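Local coordinates for ABC transporter, substrate binding protein (Aeropyrum pernix, PDB 3EAF) that probably captures a solute outside the membrane for an ABC transporter, as periplasmic binding proteins do, and binds a magnesium ion, at residues 91-96 with 112-117; 125-130 with 350-355; 258-263 with 284-289. All blocks are in the same frame, centred on the assembly; numbering follows the deposited sequence.

Interaction 1: 91-96 with 112-117; sequences LSDQVD and LVKPFN
The carbonyl oxygen of S92 takes two donors, a bridging water at 2.8 Å from S92 O and, more weakly, the backbone N of D96 in the next helical turn. That water also accepts from F116 N at 3.0 Å, so the helix and the type I beta turn K114-N117 are joined backbone to backbone through one solvent molecule. The K114 chain, bent at chi2 (-68°), runs past S92, its CE 3.5 Å from S92 OG, which is itself hydrogen-bonded to E89 O, and reaches D93. K114 NZ then closes a salt bridge with D93 OD1 at 3.1 Å, meeting it on the syn side but 33° out of the carboxylate plane. The setting is the edge of the six-stranded sheet of one lobe, consistent with the alpha/beta lobes of periplasmic binding proteins: helix 85-98 leads to strand 101-104 and the turn to the parallel edge strand 117-118; F116 bonds through its backbone to Y102. The F116 ring carries V95 O over one face and D96 OD1 near its plane at the edge, 3.4 Å from CD2, the carboxylate inclined 41° to the ring. P115 CG comes within 3.5 Å of the same D96 OD1, and V95 CG2 lies 3.7 Å from N117 ND2.

Interaction 2: 125-130 with 350-355; sequences STQACS and RKVFII
The guanidinium of R350 has a water at its edge, in its plane, while the methyl CG2 of T126 approaches it obliquely, 4.1 Å from NE. The water links the two residues: it accepts from R350 NE at a rather long 3.2 Å and donates to T126 OG1 at 2.8 Å. Each polar end has a further partner: T126 OG1 is hydrogen-bonded to D123, and R350 forms a salt bridge to E370, with the backbone oxygens of A371 and P372 also bonded to the guanidinium nitrogens, which together would fix its rotation. T126 CG2, anti to the backbone N, rests 3.6 Å from R350 O and touches R350 CB as well, so one threonine offers a hydroxyl to the water and a methyl to the chain.

One turn on, S130 OG donates back to T126 O at 2.7 Å, arriving 31° out of the carbonyl plane. S130 N uses the same oxygen from the opposite face, the two bonds gripping one buried acceptor, and S130 OG also accepts from A371 N. Replacing S130 by an alanine would probably leave A371 N without this acceptor and T126 O with one donor fewer. S130 CB packs on V352, whose two methyls divide between positions about one turn apart on the helix: CG2 sits 3.7 Å from S130 CB and CG1 3.8 Å from Q127 CG.

Helix 124-139 thus packs on the seven-stranded sheet of the second lobe, a two-lobed alpha/beta build consistent with the periplasmic binding protein family. It meets the start of strand 352-357, which runs antiparallel between strands 251-255 and 363-369. I254 of the former strand touches both V352 and Q127, and C377 of helix 377-382 packs against T126 and R350.

Interaction 3: 258-263 with 284-289; sequences IYPMFG and DQINLR
The backbones come closest at Y259 and L288, with CA atoms 5.2 Å apart, where a loop about to enter a 3-10 turn passes the first residue of a helix. No hydrogen bond crosses here; the contact is van der Waals packing, mostly of apolar groups. L288 has its CG anti to the backbone N (chi1 170°), which carries the branch obliquely across the tyrosine: CB lies 4.2 Å above one face of the Y259 ring, offset toward the rim, and CD2 reaches CE1 of Y259 at 3.6 Å. The same CD2 also sits over one face of the R289 guanidinium, offset toward its rim, a group held by a salt bridge to D236. P260 fills the other half. Its CD is 3.8 Å from L288 N and its CG 4.0 Å from I286 CG2, so the pyrrolidine ring covers the backbone just ahead of the helix. Between I286 and L288, N287 serves as N-cap, with OD1 bonded to V290 N, while E237 takes up L288 N. The contact thereby packs the loop after strand 251-255 on the N-terminal end of helix 288-304. I286 touches I272, F273 and A276 of helix 267-278, whereas Y259 continues onto I355 of strand 352-357 and L363 of strand 363-369.

Read from the N terminus, interaction 1 comes first and closes a short loop: the 15 residues between 91-96 and 112-117 include strand 101-104, and both segments lie at the edge of the six-stranded sheet. The chain then passes to helix 124-139, where interaction 2 opens a closure spanning 219 residues that ends on strand 352-357 of the seven-stranded sheet. Interaction 3 falls wholly within that span and closes a smaller loop holding helix 267-278. Interactions 2 and 3 touch, F353 and I355 packing on I258 and Y259, so the strand of interaction 2 packs directly on the loop of interaction 3. Interaction 1 touches neither and lies across the chain's centre from interaction 3.

Interaction 1: 91-96 with 112-117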
loop_
_atom_site.group_PDB
_atom_site.type_symbol
_atom_site.label_atom_id
_atom_site.label_comp_id
_atom_site.label_asym_id
_atom_site.label_seq_id
_atom_site.Cartn_x
_atom_site.Cartn_y
_atom_site.Cartn_z
ATOM N N LEU A 91 12.990 6.100 9.559
ATOM C CA LEU A 91 13.800 7.006 8.740
ATOM C C LEU A 91 13.157 8.361 8.458
ATOM O O LEU A 91 13.832 9.269 7.974
ATOM C CB LEU A 91 14.168 6.339 7.419
ATOM C CG LEU A 91 15.146 5.163 7.493
ATOM C CD1 LEU A 91 15.094 4.364 6.201
ATOM C CD2 LEU A 91 16.569 5.643 7.790
ATOM N N SER A 92 11.869 8.507 8.758
ATOM C CA SER A 92 11.126 9.696 8.334
ATOM C C SER A 92 11.753 11.036 8.767
ATOM O O SER A 92 11.766 11.992 7.986
ATOM C CB SER A 92 9.653 9.604 8.753
ATOM O OG SER A 92 9.530 9.375 10.146
ATOM N N ASP A 93 12.268 11.105 9.998
ATOM C CA ASP A 93 12.880 12.339 10.505
ATOM C C ASP A 93 14.227 12.589 9.827
ATOM O O ASP A 93 14.579 13.735 9.532
ATOM C CB ASP A 93 13.062 12.298 12.033
ATOM C CG ASP A 93 11.779 12.627 12.809
ATOM O OD1 ASP A 93 10.836 13.229 12.245
ATOM O OD2 ASP A 93 11.720 12.291 14.012
ATOM N N GLN A 94 14.963 11.506 9.574
ATOM C CA GLN A 94 16.246 11.571 8.881
ATOM C C GLN A 94 16.107 12.028 7.412
ATOM O O GLN A 94 16.894 12.855 6.948
ATOM C CB GLN A 94 16.985 10.227 8.976
ATOM C CG GLN A 94 18.472 10.290 8.578
ATOM C CD GLN A 94 19.276 11.266 9.429
ATOM O OE1 GLN A 94 19.216 11.230 10.660
ATOM N NE2 GLN A 94 20.034 12.143 8.775
ATOM N N VAL A 95 15.106 11.505 6.698
ATOM C CA VAL A 95 14.882 11.907 5.293
ATOM C C VAL A 95 14.466 13.382 5.169
ATOM O O VAL A 95 14.723 14.024 4.150
ATOM C CB VAL A 95 13.898 10.967 4.522
ATOM C CG1 VAL A 95 14.322 9.503 4.665
ATOM C CG2 VAL A 95 12.461 11.150 4.975
ATOM N N ASP A 96 13.842 13.912 6.217
ATOM C CA ASP A 96 13.525 15.336 6.282
ATOM C C ASP A 96 14.819 16.143 6.420
ATOM O O ASP A 96 15.060 17.073 5.657
ATOM C CB ASP A 96 12.563 15.631 7.444
ATOM C CG ASP A 96 12.327 17.121 7.645
ATOM O OD1 ASP A 96 11.992 17.821 6.662
ATOM O OD2 ASP A 96 12.469 17.596 8.792
ATOM N N LEU A 112 2.093 10.987 7.508
ATOM C CA LEU A 112 1.367 12.131 6.947
ATOM C C LEU A 112 1.906 13.497 7.367
ATOM O O LEU A 112 1.819 14.453 6.598
ATOM C CB LEU A 112 -0.136 12.025 7.265
ATOM C CG LEU A 112 -0.885 10.817 6.688
ATOM C CD1 LEU A 112 -2.259 10.667 7.304
ATOM C CD2 LEU A 112 -0.984 10.887 5.170
ATOM N N VAL A 113 2.469 13.577 8.574
ATOM C CA VAL A 113 2.999 14.831 9.116
ATOM C C VAL A 113 4.513 14.989 8.894
ATOM O O VAL A 113 5.114 15.986 9.316
ATOM C CB VAL A 113 2.667 14.996 10.630
ATOM C CG1 VAL A 113 1.176 15.177 10.829
ATOM C CG2 VAL A 113 3.196 13.807 11.447
ATOM N N LYS A 114 5.115 14.008 8.222
ATOM C CA LYS A 114 6.554 14.031 7.946
ATOM C C LYS A 114 6.770 14.665 6.576
ATOM O O LYS A 114 6.228 14.182 5.585
ATOM C CB LYS A 114 7.146 12.617 8.005
ATOM C CG LYS A 114 6.878 11.856 9.308
ATOM C CD LYS A 114 7.611 12.483 10.483
ATOM C CE LYS A 114 7.434 11.660 11.750
ATOM N NZ LYS A 114 7.895 12.399 12.958
ATOM N N PRO A 115 7.537 15.771 6.520
ATOM C CA PRO A 115 7.551 16.615 5.318
ATOM C C PRO A 115 7.995 15.945 4.011
ATOM O O PRO A 115 7.575 16.379 2.954
ATOM C CB PRO A 115 8.514 17.753 5.696
ATOM C CG PRO A 115 8.494 17.772 7.210
ATOM C CD PRO A 115 8.415 16.312 7.574
ATOM N N PHE A 116 8.833 14.915 4.070
ATOM C CA PHE A 116 9.361 14.319 2.838
ATOM C C PHE A 116 8.761 12.962 2.478
ATOM O O PHE A 116 9.177 12.347 1.495
ATOM C CB PHE A 116 10.900 14.271 2.859
ATOM C CG PHE A 116 11.538 15.584 2.511
ATOM C CD1 PHE A 116 11.999 15.827 1.215
ATOM C CD2 PHE A 116 11.642 16.603 3.464
ATOM C CE1 PHE A 116 12.580 17.057 0.880
ATOM C CE2 PHE A 116 12.227 17.834 3.141
ATOM C CZ PHE A 116 12.692 18.061 1.840
ATOM N N ASN A 117 7.767 12.517 3.254
ATOM C CA ASN A 117 7.102 11.239 2.995
ATOM C C ASN A 117 5.773 11.381 2.254
ATOM O O ASN A 117 4.913 12.183 2.640
ATOM C CB ASN A 117 6.914 10.448 4.293
ATOM C CG ASN A 117 8.236 9.969 4.880
ATOM O OD1 ASN A 117 8.702 8.860 4.591
ATOM N ND2 ASN A 117 8.858 10.811 5.683
HETATM O O HOH W 1 9.918 13.130 6.169
#

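Interaction 2: 125-130 with 350-355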
loop_
_atom_site.group_PDB
_atom_site.type_symbol
_atom_site.label_atom_id
_atom_site.label_comp_id
_atom_site.label_asym_id
_atom_site.label_seq_id
_atom_site.Cartn_x
_atom_site.Cartn_y
_atom_site.Cartn_z
ATOM N N SER A 125 -5.248 3.639 8.033
ATOM C CA SER A 125 -6.383 3.779 8.948
ATOM C C SER A 125 -7.655 4.201 8.201
ATOM O O SER A 125 -8.706 3.574 8.359
ATOM C CB SER A 125 -6.037 4.754 10.079
ATOM O OG SER A 125 -4.812 4.394 10.703
ATOM N N THR A 126 -7.541 5.245 7.377
ATOM C CA THR A 126 -8.615 5.689 6.481
ATOM C C THR A 126 -9.062 4.577 5.540
ATOM O O THR A 126 -10.262 4.408 5.308
ATOM C CB THR A 126 -8.169 6.897 5.635
ATOM O OG1 THR A 126 -7.705 7.938 6.505
ATOM C CG2 THR A 126 -9.315 7.417 4.771
ATOM N N GLN A 127 -8.098 3.825 5.001
ATOM C CA GLN A 127 -8.394 2.636 4.197
ATOM C C GLN A 127 -9.213 1.617 4.999
ATOM O O GLN A 127 -10.259 1.149 4.534
ATOM C CB GLN A 127 -7.097 1.986 3.678
ATOM C CG GLN A 127 -6.415 2.759 2.543
ATOM C CD GLN A 127 -5.272 1.993 1.888
ATOM O OE1 GLN A 127 -4.165 2.525 1.707
ATOM N NE2 GLN A 127 -5.537 0.753 1.512
ATOM N N ALA A 128 -8.728 1.281 6.195
ATOM C CA ALA A 128 -9.383 0.302 7.068
ATOM C C ALA A 128 -10.807 0.725 7.419
ATOM O O ALA A 128 -11.738 -0.071 7.325
ATOM C CB ALA A 128 -8.573 0.082 8.340
ATOM N N CYS A 129 -10.968 1.983 7.809
ATOM C CA CYS A 129 -12.275 2.483 8.225
ATOM C C CYS A 129 -13.242 2.574 7.045
ATOM O O CYS A 129 -14.442 2.368 7.213
ATOM C CB CYS A 129 -12.137 3.813 8.961
ATOM S SG CYS A 129 -11.260 3.657 10.548
ATOM N N SER A 130 -12.710 2.860 5.856
ATOM C CA SER A 130 -13.492 2.834 4.617
ATOM C C SER A 130 -14.024 1.440 4.310
ATOM O O SER A 130 -15.196 1.280 3.946
ATOM C CB SER A 130 -12.665 3.346 3.440
ATOM O OG SER A 130 -12.372 4.726 3.590
ATOM N N ARG A 350 -9.124 9.806 0.126
ATOM C CA ARG A 350 -9.704 8.972 1.189
ATOM C C ARG A 350 -10.361 7.675 0.713
ATOM O O ARG A 350 -10.362 6.676 1.439
ATOM C CB ARG A 350 -10.712 9.767 2.029
ATOM C CG ARG A 350 -10.106 10.895 2.845
ATOM C CD ARG A 350 -11.146 11.607 3.706
ATOM N NE ARG A 350 -11.442 10.909 4.963
ATOM C CZ ARG A 350 -12.623 10.369 5.278
ATOM N NH1 ARG A 350 -13.646 10.421 4.424
ATOM N NH2 ARG A 350 -12.789 9.775 6.457
ATOM N N LYS A 351 -10.934 7.682 -0.485
ATOM C CA LYS A 351 -11.741 6.532 -0.900
ATOM C C LYS A 351 -10.910 5.361 -1.434
ATOM O O LYS A 351 -9.750 5.526 -1.804
ATOM C CB LYS A 351 -12.854 6.937 -1.872
ATOM C CG LYS A 351 -12.405 7.419 -3.231
ATOM C CD LYS A 351 -13.628 7.839 -4.064
ATOM C CE LYS A 351 -14.195 9.180 -3.607
ATOM N NZ LYS A 351 -15.227 9.696 -4.574
ATOM N N VAL A 352 -11.519 4.178 -1.428
ATOM C CA VAL A 352 -10.872 2.947 -1.875
ATOM C C VAL A 352 -11.825 2.101 -2.700
ATOM O O VAL A 352 -13.040 2.296 -2.638
ATOM C CB VAL A 352 -10.362 2.088 -0.686
ATOM C CG1 VAL A 352 -9.230 2.792 0.039
ATOM C CG2 VAL A 352 -11.504 1.714 0.275
ATOM N N PHE A 353 -11.268 1.181 -3.483
ATOM C CA PHE A 353 -12.061 0.128 -4.109
ATOM C C PHE A 353 -12.206 -1.023 -3.125
ATOM O O PHE A 353 -11.320 -1.264 -2.311
ATOM C CB PHE A 353 -11.402 -0.389 -5.391
ATOM C CG PHE A 353 -11.226 0.657 -6.462
ATOM C CD1 PHE A 353 -12.316 1.095 -7.220
ATOM C CD2 PHE A 353 -9.964 1.182 -6.736
ATOM C CE1 PHE A 353 -12.147 2.054 -8.236
ATOM C CE2 PHE A 353 -9.783 2.141 -7.743
ATOM C CZ PHE A 353 -10.883 2.582 -8.488
ATOM N N ILE A 354 -13.329 -1.727 -3.198
ATOM C CA ILE A 354 -13.516 -2.955 -2.444
ATOM C C ILE A 354 -13.707 -4.086 -3.436
ATOM O O ILE A 354 -14.473 -3.957 -4.398
ATOM C CB ILE A 354 -14.734 -2.870 -1.473
ATOM C CG1 ILE A 354 -14.533 -1.762 -0.417
ATOM C CG2 ILE A 354 -15.022 -4.244 -0.836
ATOM C CD1 ILE A 354 -13.429 -2.014 0.608
ATOM N N ILE A 355 -13.014 -5.194 -3.194
ATOM C CA ILE A 355 -13.044 -6.343 -4.086
ATOM C C ILE A 355 -13.553 -7.545 -3.312
ATOM O O ILE A 355 -13.107 -7.802 -2.187
ATOM C CB ILE A 355 -11.631 -6.639 -4.700
ATOM C CG1 ILE A 355 -11.120 -5.430 -5.495
ATOM C CG2 ILE A 355 -11.645 -7.883 -5.582
ATOM C CD1 ILE A 355 -10.362 -4.425 -4.636
HETATM O O HOH W 2 -9.520 9.846 7.301
#

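Interaction 3: 258-263 with 284-289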
loop_
_atom_site.group_PDB
_atom_site.type_symbol
_atom_site.label_atom_id
_atom_site.label_comp_id
_atom_site.label_asym_id
_atom_site.label_seq_id
_atom_site.Cartn_x
_atom_site.Cartn_y
_atom_site.Cartn_z
ATOM N N ILE A 258 -7.055 0.284 -8.905
ATOM C CA ILE A 258 -7.786 -0.666 -9.740
ATOM C C ILE A 258 -6.886 -1.851 -10.120
ATOM O O ILE A 258 -5.695 -1.668 -10.397
ATOM C CB ILE A 258 -8.390 0.042 -11.000
ATOM C CG1 ILE A 258 -9.554 -0.764 -11.595
ATOM C CG2 ILE A 258 -7.317 0.338 -12.063
ATOM C CD1 ILE A 258 -10.769 -0.917 -10.667
ATOM N N TYR A 259 -7.436 -3.064 -10.077
ATOM C CA TYR A 259 -6.702 -4.255 -10.507
ATOM C C TYR A 259 -6.634 -4.235 -12.027
ATOM O O TYR A 259 -7.577 -3.758 -12.670
ATOM C CB TYR A 259 -7.428 -5.540 -10.111
ATOM C CG TYR A 259 -7.427 -5.936 -8.649
ATOM C CD1 TYR A 259 -7.243 -4.998 -7.631
ATOM C CD2 TYR A 259 -7.661 -7.263 -8.290
ATOM C CE1 TYR A 259 -7.273 -5.381 -6.288
ATOM C CE2 TYR A 259 -7.692 -7.655 -6.967
ATOM C CZ TYR A 259 -7.498 -6.713 -5.969
ATOM O OH TYR A 259 -7.536 -7.124 -4.667
ATOM N N PRO A 260 -5.535 -4.761 -12.615
ATOM C CA PRO A 260 -5.501 -4.881 -14.083
ATOM C C PRO A 260 -6.743 -5.574 -14.688
ATOM O O PRO A 260 -7.235 -5.129 -15.720
ATOM C CB PRO A 260 -4.228 -5.701 -14.340
ATOM C CG PRO A 260 -3.338 -5.369 -13.186
ATOM C CD PRO A 260 -4.282 -5.239 -11.997
HETATM N N MSE A 261 -7.249 -6.627 -14.041
HETATM C CA MSE A 261 -8.440 -7.360 -14.517
HETATM C C MSE A 261 -9.743 -6.546 -14.571
HETATM O O MSE A 261 -10.685 -6.927 -15.272
HETATM C CB MSE A 261 -8.668 -8.634 -13.690
HETATM C CG MSE A 261 -8.886 -8.381 -12.202
HETATM SE SE MSE A 261 -9.392 -9.977 -11.201
HETATM C CE MSE A 261 -8.017 -11.239 -11.757
ATOM N N PHE A 262 -9.809 -5.446 -13.821
ATOM C CA PHE A 262 -10.963 -4.534 -13.885
ATOM C C PHE A 262 -10.622 -3.243 -14.646
ATOM O O PHE A 262 -11.412 -2.294 -14.674
ATOM C CB PHE A 262 -11.479 -4.176 -12.475
ATOM C CG PHE A 262 -11.786 -5.368 -11.602
ATOM C CD1 PHE A 262 -12.625 -6.386 -12.045
ATOM C CD2 PHE A 262 -11.241 -5.459 -10.324
ATOM C CE1 PHE A 262 -12.909 -7.487 -11.236
ATOM C CE2 PHE A 262 -11.519 -6.559 -9.503
ATOM C CZ PHE A 262 -12.357 -7.573 -9.961
ATOM N N GLY A 263 -9.449 -3.213 -15.265
ATOM C CA GLY A 263 -8.920 -1.978 -15.823
ATOM C C GLY A 263 -8.522 -2.030 -17.282
ATOM O O GLY A 263 -7.698 -1.232 -17.718
ATOM N N ASP A 284 0.358 -11.896 -18.211
ATOM C CA ASP A 284 -0.179 -12.554 -17.018
ATOM C C ASP A 284 0.639 -12.336 -15.728
ATOM O O ASP A 284 0.239 -12.784 -14.649
ATOM C CB ASP A 284 -0.426 -14.053 -17.279
ATOM C CG ASP A 284 0.865 -14.867 -17.435
ATOM O OD1 ASP A 284 1.987 -14.317 -17.349
ATOM O OD2 ASP A 284 0.745 -16.093 -17.655
ATOM N N GLN A 285 1.774 -11.649 -15.845
ATOM C CA GLN A 285 2.578 -11.290 -14.684
ATOM C C GLN A 285 2.202 -9.914 -14.138
ATOM O O GLN A 285 2.737 -9.475 -13.123
ATOM C CB GLN A 285 4.072 -11.342 -15.017
ATOM C CG GLN A 285 4.569 -12.740 -15.364
ATOM C CD GLN A 285 6.087 -12.849 -15.380
ATOM O OE1 GLN A 285 6.802 -11.842 -15.398
ATOM N NE2 GLN A 285 6.588 -14.086 -15.369
ATOM N N ILE A 286 1.283 -9.236 -14.819
ATOM C CA ILE A 286 0.856 -7.899 -14.410
ATOM C C ILE A 286 -0.341 -8.034 -13.474
ATOM O O ILE A 286 -1.407 -8.511 -13.870
ATOM C CB ILE A 286 0.533 -7.004 -15.631
ATOM C CG1 ILE A 286 1.742 -6.926 -16.585
ATOM C CG2 ILE A 286 0.058 -5.609 -15.197
ATOM C CD1 ILE A 286 3.013 -6.334 -15.970
ATOM N N ASN A 287 -0.142 -7.626 -12.225
ATOM C CA ASN A 287 -1.147 -7.778 -11.180
ATOM C C ASN A 287 -1.170 -6.535 -10.294
ATOM O O ASN A 287 -0.412 -5.596 -10.529
ATOM C CB ASN A 287 -0.874 -9.048 -10.357
ATOM C CG ASN A 287 0.549 -9.095 -9.793
ATOM O OD1 ASN A 287 1.036 -8.129 -9.205
ATOM N ND2 ASN A 287 1.216 -10.220 -9.977
ATOM N N LEU A 288 -2.034 -6.534 -9.279
ATOM C CA LEU A 288 -2.130 -5.410 -8.336
ATOM C C LEU A 288 -0.779 -4.982 -7.727
ATOM O O LEU A 288 -0.502 -3.786 -7.589
ATOM C CB LEU A 288 -3.123 -5.745 -7.218
ATOM C CG LEU A 288 -3.161 -4.785 -6.025
ATOM C CD1 LEU A 288 -3.713 -3.419 -6.447
ATOM C CD2 LEU A 288 -3.962 -5.387 -4.873
ATOM N N ARG A 289 0.058 -5.954 -7.369
ATOM C CA ARG A 289 1.345 -5.650 -6.723
ATOM C C ARG A 289 2.261 -4.894 -7.675
ATOM O O ARG A 289 2.928 -3.937 -7.284
ATOM C CB ARG A 289 2.024 -6.928 -6.213
ATOM C CG ARG A 289 1.163 -7.790 -5.272
ATOM C CD ARG A 289 0.386 -6.938 -4.266
ATOM N NE ARG A 289 -0.564 -7.728 -3.485
ATOM C CZ ARG A 289 -1.435 -7.216 -2.626
ATOM N NH1 ARG A 289 -1.497 -5.903 -2.434
ATOM N NH2 ARG A 289 -2.244 -8.025 -1.954
#